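Local coordinates for alpha-1,4-endofucoidanase (Mariniflexile fucanivorans, PDB 6DLH), which hydrolyses alpha-1,4-linked sulfated fucans (fucoidan) internally, as a retaining glycoside hydrolase of family 107, and binds calcium, at residues A299-V304 against Q346-W351; T310-L315 against A340-K345. One frame throughout, in Å; residues are numbered along the deposited sequence.

Contact 1 of 2, residues A299-V304 against Q346-W351; sequences AGNMVV and QSTTSW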
ATOM      1  N   ALA A 299      -8.021  10.489 -19.323  1.00 47.77           N
ATOM      2  CA  ALA A 299      -6.840   9.683 -19.092  1.00 45.48           C
ATOM      3  C   ALA A 299      -5.679  10.327 -19.843  1.00 40.44           C
ATOM      4  O   ALA A 299      -5.884  11.166 -20.720  1.00 41.70           O
ATOM      5  CB  ALA A 299      -7.095   8.270 -19.565  1.00 45.35           C
ATOM      6  N   GLY A 300      -4.463   9.921 -19.488  1.00 37.24           N
ATOM      7  CA  GLY A 300      -3.286  10.353 -20.218  1.00 34.94           C
ATOM      8  C   GLY A 300      -2.761  11.697 -19.725  1.00 32.14           C
ATOM      9  O   GLY A 300      -2.831  12.014 -18.542  1.00 32.32           O
ATOM     10  N   ASN A 301      -2.239  12.475 -20.670  1.00 28.85           N
ATOM     11  CA  ASN A 301      -1.384  13.608 -20.381  1.00 26.92           C
ATOM     12  C   ASN A 301      -2.255  14.802 -19.994  1.00 25.79           C
ATOM     13  O   ASN A 301      -3.070  15.248 -20.787  1.00 24.77           O
ATOM     14  CB  ASN A 301      -0.463  13.867 -21.577  1.00 25.64           C
ATOM     15  CG  ASN A 301       0.660  14.827 -21.264  1.00 26.14           C
ATOM     16  OD1 ASN A 301       0.521  15.690 -20.395  1.00 25.38           O
ATOM     17  ND2 ASN A 301       1.766  14.696 -21.980  1.00 26.24           N
ATOM     18  N   MET A 302      -2.062  15.342 -18.788  1.00 25.10           N
ATOM     19  CA  MET A 302      -2.944  16.401 -18.311  1.00 25.68           C
ATOM     20  C   MET A 302      -2.570  17.765 -18.906  1.00 25.93           C
ATOM     21  O   MET A 302      -3.232  18.764 -18.596  1.00 26.65           O
ATOM     22  CB  MET A 302      -2.961  16.480 -16.777  1.00 25.01           C
ATOM     23  CG  MET A 302      -1.782  17.206 -16.178  1.00 25.19           C
ATOM     24  SD  MET A 302      -1.949  17.727 -14.417  1.00 25.77           S
ATOM     25  CE  MET A 302      -0.319  18.435 -14.195  1.00 22.56           C
ATOM     26  N   VAL A 303      -1.530  17.819 -19.760  1.00 24.27           N
ATOM     27  CA  VAL A 303      -1.187  19.076 -20.420  1.00 24.22           C
ATOM     28  C   VAL A 303      -1.085  18.921 -21.940  1.00 26.42           C
ATOM     29  O   VAL A 303      -0.651  19.863 -22.610  1.00 26.72           O
ATOM     30  CB  VAL A 303       0.074  19.749 -19.834  1.00 23.34           C
ATOM     31  CG1 VAL A 303      -0.092  20.098 -18.363  1.00 23.05           C
ATOM     32  CG2 VAL A 303       1.339  18.944 -20.064  1.00 23.27           C
ATOM     33  N   VAL A 304      -1.452  17.742 -22.474  1.00 26.36           N
ATOM     34  CA  VAL A 304      -1.538  17.523 -23.914  1.00 27.67           C
ATOM     35  C   VAL A 304      -2.880  16.861 -24.240  1.00 29.55           C
ATOM     36  O   VAL A 304      -3.226  15.847 -23.637  1.00 30.40           O
ATOM     37  CB  VAL A 304      -0.354  16.694 -24.463  1.00 29.01           C
ATOM     38  CG1 VAL A 304      -0.485  16.443 -25.962  1.00 30.62           C
ATOM     39  CG2 VAL A 304       0.998  17.331 -24.173  1.00 28.17           C
ATOM     40  N   GLN A 346       2.106  13.792 -12.271  1.00 20.52           N
ATOM     41  CA  GLN A 346       3.450  14.254 -12.577  1.00 21.10           C
ATOM     42  C   GLN A 346       3.949  13.648 -13.891  1.00 21.69           C
ATOM     43  O   GLN A 346       4.680  14.306 -14.624  1.00 22.44           O
ATOM     44  CB  GLN A 346       4.390  13.931 -11.412  1.00 21.21           C
ATOM     45  CG  GLN A 346       5.814  14.441 -11.601  1.00 20.78           C
ATOM     46  CD  GLN A 346       6.614  14.292 -10.331  1.00 21.36           C
ATOM     47  OE1 GLN A 346       6.215  13.592  -9.394  1.00 20.12           O
ATOM     48  NE2 GLN A 346       7.751  14.972 -10.285  1.00 21.13           N
ATOM     49  N   SER A 347       3.552  12.397 -14.176  1.00 21.78           N
ATOM     50  CA  SER A 347       3.935  11.711 -15.403  1.00 22.20           C
ATOM     51  C   SER A 347       2.921  12.023 -16.498  1.00 23.26           C
ATOM     52  O   SER A 347       1.852  12.559 -16.212  1.00 22.04           O
ATOM     53  CB  SER A 347       4.003  10.225 -15.206  1.00 22.20           C
ATOM     54  OG  SER A 347       2.735   9.624 -15.476  1.00 22.26           O
ATOM     55  N   THR A 348       3.255  11.622 -17.733  1.00 22.71           N
ATOM     56  CA  THR A 348       2.391  11.806 -18.890  1.00 24.07           C
ATOM     57  C   THR A 348       1.287  10.749 -18.940  1.00 25.22           C
ATOM     58  O   THR A 348       0.400  10.839 -19.784  1.00 27.79           O
ATOM     59  CB  THR A 348       3.188  11.756 -20.206  1.00 23.36           C
ATOM     60  OG1 THR A 348       3.842  10.488 -20.279  1.00 23.05           O
ATOM     61  CG2 THR A 348       4.216  12.856 -20.350  1.00 21.92           C
ATOM     62  N   THR A 349       1.323   9.741 -18.061  1.00 27.01           N
ATOM     63  CA  THR A 349       0.506   8.561 -18.320  1.00 28.70           C
ATOM     64  C   THR A 349      -0.515   8.282 -17.216  1.00 30.45           C
ATOM     65  O   THR A 349      -1.668   7.985 -17.520  1.00 33.86           O
ATOM     66  CB  THR A 349       1.357   7.353 -18.743  1.00 29.52           C
ATOM     67  OG1 THR A 349       2.348   7.146 -17.738  1.00 29.89           O
ATOM     68  CG2 THR A 349       2.028   7.550 -20.088  1.00 27.04           C
ATOM     69  N   SER A 350      -0.107   8.335 -15.944  1.00 30.82           N
ATOM     70  CA  SER A 350      -1.035   7.999 -14.873  1.00 28.82           C
ATOM     71  C   SER A 350      -0.664   8.734 -13.591  1.00 27.90           C
ATOM     72  O   SER A 350       0.310   9.483 -13.570  1.00 28.21           O
ATOM     73  CB  SER A 350      -1.108   6.512 -14.658  1.00 28.53           C
ATOM     74  OG  SER A 350       0.127   6.020 -14.182  1.00 32.05           O
ATOM     75  N   TRP A 351      -1.455   8.517 -12.533  1.00 27.40           N
ATOM     76  CA  TRP A 351      -1.246   9.205 -11.267  1.00 27.11           C
ATOM     77  C   TRP A 351      -0.086   8.595 -10.483  1.00 26.56           C
ATOM     78  O   TRP A 351       0.590   9.307  -9.758  1.00 28.12           O
ATOM     79  CB  TRP A 351      -2.532   9.273 -10.426  1.00 26.73           C
ATOM     80  CG  TRP A 351      -3.379  10.478 -10.722  1.00 27.44           C
ATOM     81  CD1 TRP A 351      -3.267  11.719 -10.163  1.00 26.62           C
ATOM     82  CD2 TRP A 351      -4.448  10.566 -11.683  1.00 27.15           C
ATOM     83  NE1 TRP A 351      -4.186  12.572 -10.712  1.00 26.39           N
ATOM     84  CE2 TRP A 351      -4.930  11.895 -11.642  1.00 26.46           C
ATOM     85  CE3 TRP A 351      -5.034   9.661 -12.583  1.00 26.99           C
ATOM     86  CZ2 TRP A 351      -5.979  12.335 -12.451  1.00 26.36           C
ATOM     87  CZ3 TRP A 351      -6.076  10.095 -13.379  1.00 28.15           C
ATOM     88  CH2 TRP A 351      -6.541  11.416 -13.313  1.00 28.03           C
TER
HETATM   89  O   HOH W   1      -4.637   8.816 -16.470  1.00 43.51           O
HETATM   90  O   HOH W   2      -0.127  13.815 -17.224  1.00 27.54           O
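Asn301 and Thr348 cross at a slant where two loops of the catalytic domain pass each other, Asn301 opening an Asx turn and the other loop bent by an ST turn at Ser347. Out along the asparagine, Asn301 CB comes first and lies 3.6 Å from Thr348 O. CG is anti to the backbone N (chi1 -168°), and from there the amide splits its work. OD1 turns back on its own loop and accepts from Val303 N at 3.0 Å; the bond is nearly straight at the hydrogen (164°), though the donor is tilted 33° from the carbonyl plane. ND2 goes the other way and rests on the methyl CG2 of Thr348 at 3.5 Å, a van der Waals contact. Asparagine suits the place because a short amide can close the turn while its other branch covers the neighbouring threonine. The same asparagine also begins a type I beta turn, Asn301 to Val304. Gly300, just before it, has positive phi, where a CB would be jammed against the carbonyl oxygen of Ala299. In the opposite loop Ser347 OG, one bond beyond its CB, accepts from Thr349 N at 2.9 Å, the short hydroxyl folding back to close the ST turn.

No direct hydrogen bond runs between 299-304 and 346-351; two waters bridge them, and Lys345 NZ, from just before Gln346, bonds to Gly300 O. One water accepts from Gly300 N and donates to Thr349 O. The second bridges deeper in, taking the N-H of Met302 at 2.9 Å from its N and giving a proton to Ser347 O at 2.6 Å.

Contact 2 of 2, residues T310-L315 against A340-K345; sequences TYNHDL and AHFFPK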
ATOM      1  N   THR A 310      -3.381  25.101 -20.367  1.00 21.95           N
ATOM      2  CA  THR A 310      -4.000  26.346 -19.950  1.00 23.26           C
ATOM      3  C   THR A 310      -5.026  26.084 -18.853  1.00 23.26           C
ATOM      4  O   THR A 310      -5.023  26.776 -17.835  1.00 24.31           O
ATOM      5  CB  THR A 310      -4.719  27.014 -21.127  1.00 23.55           C
ATOM      6  OG1 THR A 310      -3.722  27.396 -22.071  1.00 25.02           O
ATOM      7  CG2 THR A 310      -5.553  28.211 -20.724  1.00 22.63           C
ATOM      8  N   TYR A 311      -5.917  25.106 -19.084  1.00 21.49           N
ATOM      9  CA  TYR A 311      -7.003  24.838 -18.152  1.00 21.41           C
ATOM     10  C   TYR A 311      -6.445  24.470 -16.780  1.00 20.43           C
ATOM     11  O   TYR A 311      -6.934  24.946 -15.757  1.00 20.20           O
ATOM     12  CB  TYR A 311      -7.917  23.709 -18.648  1.00 23.21           C
ATOM     13  CG  TYR A 311      -8.580  23.903 -19.992  1.00 24.03           C
ATOM     14  CD1 TYR A 311      -8.820  25.165 -20.509  1.00 24.16           C
ATOM     15  CD2 TYR A 311      -8.999  22.808 -20.736  1.00 25.36           C
ATOM     16  CE1 TYR A 311      -9.421  25.334 -21.746  1.00 25.73           C
ATOM     17  CE2 TYR A 311      -9.611  22.957 -21.969  1.00 26.71           C
ATOM     18  CZ  TYR A 311      -9.830  24.229 -22.471  1.00 26.67           C
ATOM     19  OH  TYR A 311     -10.419  24.390 -23.690  1.00 28.61           O
ATOM     20  N   ASN A 312      -5.429  23.605 -16.769  1.00 20.06           N
ATOM     21  CA  ASN A 312      -4.895  23.082 -15.522  1.00 20.87           C
ATOM     22  C   ASN A 312      -4.019  24.119 -14.822  1.00 21.81           C
ATOM     23  O   ASN A 312      -4.015  24.172 -13.591  1.00 22.22           O
ATOM     24  CB  ASN A 312      -4.219  21.722 -15.714  1.00 20.15           C
ATOM     25  CG  ASN A 312      -5.252  20.634 -15.916  1.00 21.26           C
ATOM     26  OD1 ASN A 312      -6.216  20.549 -15.154  1.00 21.20           O
ATOM     27  ND2 ASN A 312      -5.082  19.825 -16.952  1.00 20.43           N
ATOM     28  N   HIS A 313      -3.279  24.924 -15.601  1.00 21.38           N
ATOM     29  CA  HIS A 313      -2.434  25.952 -15.012  1.00 22.41           C
ATOM     30  C   HIS A 313      -3.292  27.085 -14.451  1.00 23.36           C
ATOM     31  O   HIS A 313      -2.953  27.651 -13.415  1.00 24.73           O
ATOM     32  CB  HIS A 313      -1.343  26.466 -15.971  1.00 22.54           C
ATOM     33  CG  HIS A 313      -0.390  27.359 -15.247  1.00 24.07           C
ATOM     34  ND1 HIS A 313      -0.488  28.740 -15.284  1.00 24.26           N
ATOM     35  CD2 HIS A 313       0.617  27.073 -14.389  1.00 22.76           C
ATOM     36  CE1 HIS A 313       0.447  29.268 -14.519  1.00 24.58           C
ATOM     37  NE2 HIS A 313       1.127  28.261 -13.949  1.00 24.53           N
ATOM     38  N   ASP A 314      -4.411  27.396 -15.124  1.00 23.51           N
ATOM     39  CA  ASP A 314      -5.374  28.367 -14.612  1.00 23.36           C
ATOM     40  C   ASP A 314      -5.996  27.885 -13.304  1.00 22.72           C
ATOM     41  O   ASP A 314      -6.396  28.703 -12.481  1.00 22.62           O
ATOM     42  CB  ASP A 314      -6.465  28.714 -15.635  1.00 23.49           C
ATOM     43  CG  ASP A 314      -5.939  29.568 -16.778  1.00 24.04           C
ATOM     44  OD1 ASP A 314      -4.812  30.093 -16.637  1.00 23.23           O
ATOM     45  OD2 ASP A 314      -6.649  29.686 -17.803  1.00 23.44           O
ATOM     46  N   LEU A 315      -6.100  26.561 -13.128  1.00 21.82           N
ATOM     47  CA  LEU A 315      -6.615  26.013 -11.881  1.00 22.08           C
ATOM     48  C   LEU A 315      -5.647  26.355 -10.748  1.00 22.44           C
ATOM     49  O   LEU A 315      -6.057  26.732  -9.655  1.00 23.89           O
ATOM     50  CB  LEU A 315      -6.811  24.498 -12.026  1.00 20.84           C
ATOM     51  CG  LEU A 315      -7.428  23.765 -10.827  1.00 20.98           C
ATOM     52  CD1 LEU A 315      -8.082  22.465 -11.280  1.00 19.81           C
ATOM     53  CD2 LEU A 315      -6.381  23.465  -9.762  1.00 19.54           C
ATOM     54  N   ALA A 340      -8.831  25.067  -1.184  1.00 26.05           N
ATOM     55  CA  ALA A 340      -8.563  24.758  -2.576  1.00 25.29           C
ATOM     56  C   ALA A 340      -7.439  23.726  -2.637  1.00 24.73           C
ATOM     57  O   ALA A 340      -6.378  23.937  -2.060  1.00 24.36           O
ATOM     58  CB  ALA A 340      -8.207  26.022  -3.318  1.00 23.84           C
ATOM     59  N   HIS A 341      -7.691  22.611  -3.331  1.00 24.90           N
ATOM     60  CA  HIS A 341      -6.705  21.548  -3.421  1.00 25.47           C
ATOM     61  C   HIS A 341      -6.728  20.927  -4.816  1.00 25.22           C
ATOM     62  O   HIS A 341      -7.781  20.809  -5.433  1.00 26.51           O
ATOM     63  CB  HIS A 341      -6.930  20.520  -2.300  1.00 25.55           C
ATOM     64  CG  HIS A 341      -6.351  19.175  -2.581  1.00 23.50           C
ATOM     65  ND1 HIS A 341      -7.031  18.214  -3.310  1.00 23.16           N
ATOM     66  CD2 HIS A 341      -5.166  18.627  -2.242  1.00 23.07           C
ATOM     67  CE1 HIS A 341      -6.289  17.129  -3.404  1.00 22.29           C
ATOM     68  NE2 HIS A 341      -5.145  17.354  -2.747  1.00 23.18           N
ATOM     69  N   PHE A 342      -5.550  20.507  -5.284  1.00 24.48           N
ATOM     70  CA  PHE A 342      -5.366  20.026  -6.645  1.00 22.65           C
ATOM     71  C   PHE A 342      -4.771  18.620  -6.582  1.00 22.37           C
ATOM     72  O   PHE A 342      -3.907  18.371  -5.740  1.00 21.56           O
ATOM     73  CB  PHE A 342      -4.500  21.041  -7.408  1.00 22.03           C
ATOM     74  CG  PHE A 342      -4.314  20.824  -8.892  1.00 22.60           C
ATOM     75  CD1 PHE A 342      -5.279  20.191  -9.662  1.00 22.74           C
ATOM     76  CD2 PHE A 342      -3.181  21.303  -9.534  1.00 22.83           C
ATOM     77  CE1 PHE A 342      -5.101  20.014 -11.029  1.00 22.68           C
ATOM     78  CE2 PHE A 342      -3.006  21.140 -10.901  1.00 22.34           C
ATOM     79  CZ  PHE A 342      -3.970  20.503 -11.649  1.00 22.53           C
ATOM     80  N   PHE A 343      -5.250  17.719  -7.465  1.00 20.79           N
ATOM     81  CA  PHE A 343      -4.738  16.357  -7.580  1.00 20.60           C
ATOM     82  C   PHE A 343      -4.178  16.096  -8.980  1.00 20.56           C
ATOM     83  O   PHE A 343      -4.701  15.262  -9.717  1.00 20.12           O
ATOM     84  CB  PHE A 343      -5.811  15.323  -7.211  1.00 20.66           C
ATOM     85  CG  PHE A 343      -5.316  13.918  -6.952  1.00 20.99           C
ATOM     86  CD1 PHE A 343      -3.959  13.619  -6.922  1.00 21.07           C
ATOM     87  CD2 PHE A 343      -6.214  12.889  -6.709  1.00 21.06           C
ATOM     88  CE1 PHE A 343      -3.513  12.330  -6.662  1.00 21.86           C
ATOM     89  CE2 PHE A 343      -5.770  11.603  -6.430  1.00 21.39           C
ATOM     90  CZ  PHE A 343      -4.421  11.320  -6.420  1.00 21.41           C
ATOM     91  N   PRO A 344      -3.056  16.742  -9.374  1.00 20.79           N
ATOM     92  CA  PRO A 344      -2.482  16.548 -10.710  1.00 20.35           C
ATOM     93  C   PRO A 344      -1.635  15.280 -10.814  1.00 20.42           C
ATOM     94  O   PRO A 344      -1.339  14.643  -9.801  1.00 20.09           O
ATOM     95  CB  PRO A 344      -1.582  17.785 -10.850  1.00 19.46           C
ATOM     96  CG  PRO A 344      -1.090  18.032  -9.434  1.00 20.47           C
ATOM     97  CD  PRO A 344      -2.269  17.675  -8.546  1.00 20.41           C
ATOM     98  N   LYS A 345      -1.252  14.923 -12.047  1.00 21.07           N
ATOM     99  CA  LYS A 345      -0.324  13.831 -12.307  1.00 22.66           C
ATOM    100  C   LYS A 345       1.017  14.408 -12.742  1.00 21.36           C
ATOM    101  O   LYS A 345       1.053  15.337 -13.541  1.00 20.66           O
ATOM    102  CB  LYS A 345      -0.738  12.986 -13.519  1.00 25.55           C
ATOM    103  CG  LYS A 345      -2.219  12.735 -13.719  1.00 28.42           C
ATOM    104  CD  LYS A 345      -2.486  12.038 -15.037  1.00 30.00           C
ATOM    105  CE  LYS A 345      -3.875  12.336 -15.562  1.00 31.69           C
ATOM    106  NZ  LYS A 345      -4.274  11.366 -16.608  1.00 35.02           N
TER
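Leu315 lays its methyl CD2 over one face of the Phe342 ring, a CH-pi contact that packs helix 307-321 against strand 341-342 of the parallel sheet, consistent with the (beta/alpha)8-type barrel expected from the likeness to GH29 fucosidases. CD2 stands 3.6 Å from the ring centroid and 21° off the normal, displaced toward the CG and CD1 side of the ring. The other methyl, CD1, reaches the same flank at CE1, 3.9 Å away, so both branches of the leucine are used. With its CG anti to the backbone N (chi1 -173°), Phe342 carries its ring out from the strand toward the helix. The opposite face is taken by Pro344 CB, 3.6 Å above the ring plane and also offset toward the rim, which leaves the phenyl ring between leucine and proline. A flat hydrocarbon group fits such a slot, and Val316 and Met319 of the same helix add to its apolar surroundings. Replacing Phe342 by an alanine would probably leave a gap between Leu315 and Pro344 and set the leucine methyls free to shift.

Asn312, one helical turn before Leu315, borders the far end of the ring. Its amide plane lies 29° from the ring plane, and its polar atoms are satisfied by the loop leading into the helix: ND2 gives a hydrogen bond to Met302 O and OD1 accepts from Phe296 N. An asparagine suits this buried position because one amide can both donate to and accept from that loop. Against Phe342 it makes only a loose approach, OD1 lying 4.2 Å from CZ.

In the fold
The two contacts differ in depth: contact 1 is a surface meeting of loops, whereas contact 2 is buried between a helix and a strand of the barrel-like sheet. The first relies on turns and bridging waters, the second on apolar packing. They nonetheless belong to one chain path, since the short strand and the loop that follows it in 340-345 run directly into 346-351, and the loop of 299-304 leads into helix 307-321; contact 2 is nested within the loop that contact 1 closes. Segment 299-304 is tied to both elements of contact 2, through Lys345 on one side and the helix asparagine on the other.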